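Local coordinates for paenibacillus xanthan lyase (Paenibacillus, PDB 6F2P), which cleaves the polysaccharide xanthan by beta-elimination, as a calcium-binding, multidomain member of polysaccharide lyase family 8, at residues P635-L640 with Q647-T652. Residues are numbered along the deposited sequence; the frame is centred on the assembly and turned at random.
Sequences PQISIL and QAVKET. With CA (calcium ion), chain B.
Gln-636 and Glu-651 meet at a calcium ion, each giving it one side-chain oxygen: OE1 of Gln-636 lies 2.3 Å from the metal and OE1 of Glu-651 2.2 Å. The two side chains run side by side in the same direction, with amide and carboxylate planes turned 84° apart. Their oxygens, Gln-636 OE1 and Glu-651 OE1, approach to 3.2 Å without a hydrogen bond, a closeness that the shared cation probably offsets. A bend at chi2 (-87°) swings the carboxylate of Glu-651 back toward Gln-636, while its second oxygen, OE2, accepts the backbone N-H of Leu-654. Asp-490, Asp-491 and Glu-492 complete the site, so the ion ties the open end of the antiparallel beta hairpin formed by strands 637-642 and 646-651, with one ligand at each arm, to the loop between strands 481-488 and 493-501 in the super-sandwich domain. The hairpin edges the C-terminal beta-sandwich sheet, within which 646-651 also pairs with strand 656-661. Ser-638 and Lys-650 are a hydrogen-bonded pair: Ser-638 N donates to Lys-650 O at 2.8 Å. Lys-650 N returns a nearly straight bond to Ser-638 O (3.0 Å). Toward the calcium, Gln-636 O takes Thr-652 N at 2.8 Å and a weak second bond from Thr-652 OG1; toward the turn, Ala-648 O accepts Leu-640 N. On the face carrying Glu-651, Val-649 reaches both isoleucines, CG1 touching CB of Ile-637 and CG2 touching CG1 of Ile-639, and Leu-496 lies against Ile-639 and Val-649.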
# COMPACT_ATOMS: atom_id res chain seq x y z
N PRO A 635 -9.34 29.17 -8.02
CA PRO A 635 -8.83 27.95 -7.39
C PRO A 635 -7.46 27.61 -7.90
O PRO A 635 -7.21 27.75 -9.09
CB PRO A 635 -9.82 26.88 -7.86
CG PRO A 635 -11.04 27.62 -8.27
CD PRO A 635 -10.56 28.92 -8.81
N GLN A 636 -6.59 27.15 -7.01
CA GLN A 636 -5.26 26.71 -7.40
C GLN A 636 -5.28 25.26 -7.88
O GLN A 636 -4.23 24.69 -8.17
CB GLN A 636 -4.28 26.85 -6.23
CG GLN A 636 -4.37 28.17 -5.48
CD GLN A 636 -3.61 28.13 -4.17
OE1 GLN A 636 -2.97 27.13 -3.86
NE2 GLN A 636 -3.69 29.20 -3.40
N ILE A 637 -6.47 24.65 -7.96
CA ILE A 637 -6.60 23.29 -8.49
C ILE A 637 -7.57 23.23 -9.67
O ILE A 637 -8.50 24.04 -9.77
CB ILE A 637 -7.04 22.27 -7.42
CG1 ILE A 637 -8.40 22.64 -6.85
CG2 ILE A 637 -5.99 22.15 -6.31
CD1 ILE A 637 -9.54 21.79 -7.37
N SER A 638 -7.37 22.26 -10.55
CA SER A 638 -8.30 22.03 -11.65
C SER A 638 -8.63 20.56 -11.78
O SER A 638 -7.75 19.72 -11.95
CB SER A 638 -7.74 22.56 -12.96
OG SER A 638 -7.61 23.97 -12.87
N ILE A 639 -9.91 20.23 -11.67
CA ILE A 639 -10.31 18.85 -11.76
C ILE A 639 -10.38 18.49 -13.24
O ILE A 639 -11.19 19.05 -13.98
CB ILE A 639 -11.64 18.61 -11.02
CG1 ILE A 639 -11.43 18.84 -9.52
CG2 ILE A 639 -12.16 17.21 -11.26
CD1 ILE A 639 -12.70 18.97 -8.72
N LEU A 640 -9.50 17.59 -13.66
CA LEU A 640 -9.37 17.24 -15.06
C LEU A 640 -10.46 16.26 -15.45
O LEU A 640 -10.95 16.29 -16.59
CB LEU A 640 -8.00 16.62 -15.34
CG LEU A 640 -6.81 17.49 -14.90
CD1 LEU A 640 -5.49 16.82 -15.24
CD2 LEU A 640 -6.88 18.88 -15.52
N GLN A 647 -9.94 9.66 -12.10
CA GLN A 647 -10.16 10.84 -11.29
C GLN A 647 -8.84 11.59 -11.24
O GLN A 647 -7.83 11.05 -10.79
CB GLN A 647 -10.62 10.46 -9.87
CG GLN A 647 -11.98 9.78 -9.86
CD GLN A 647 -12.36 9.24 -8.50
OE1 GLN A 647 -11.76 8.28 -8.01
NE2 GLN A 647 -13.37 9.85 -7.89
N ALA A 648 -8.85 12.83 -11.71
CA ALA A 648 -7.59 13.54 -11.85
C ALA A 648 -7.71 15.01 -11.44
O ALA A 648 -8.70 15.68 -11.75
CB ALA A 648 -7.06 13.41 -13.26
N VAL A 649 -6.69 15.48 -10.73
CA VAL A 649 -6.62 16.85 -10.26
C VAL A 649 -5.21 17.40 -10.49
O VAL A 649 -4.21 16.71 -10.27
CB VAL A 649 -6.96 16.93 -8.76
CG1 VAL A 649 -6.78 18.36 -8.22
CG2 VAL A 649 -8.37 16.44 -8.51
N LYS A 650 -5.15 18.64 -10.97
CA LYS A 650 -3.88 19.34 -11.15
C LYS A 650 -3.85 20.58 -10.27
O LYS A 650 -4.78 21.37 -10.28
CB LYS A 650 -3.67 19.71 -12.62
CG LYS A 650 -2.52 20.69 -12.87
CD LYS A 650 -2.05 20.66 -14.32
CE LYS A 650 -0.76 21.49 -14.52
NZ LYS A 650 -0.14 21.31 -15.88
N GLU A 651 -2.79 20.74 -9.49
CA GLU A 651 -2.57 21.97 -8.75
C GLU A 651 -1.74 22.86 -9.65
O GLU A 651 -0.57 22.57 -9.91
CB GLU A 651 -1.83 21.69 -7.45
CG GLU A 651 -2.17 22.63 -6.30
CD GLU A 651 -1.31 23.89 -6.28
OE1 GLU A 651 -1.51 24.71 -5.36
OE2 GLU A 651 -0.45 24.07 -7.17
N THR A 652 -2.33 23.95 -10.13
CA THR A 652 -1.71 24.75 -11.19
C THR A 652 -0.58 25.67 -10.74
O THR A 652 0.15 26.21 -11.58
CB THR A 652 -2.75 25.58 -11.95
OG1 THR A 652 -3.39 26.49 -11.05
CG2 THR A 652 -3.79 24.66 -12.60
CA CA B . -1.99 25.17 -3.23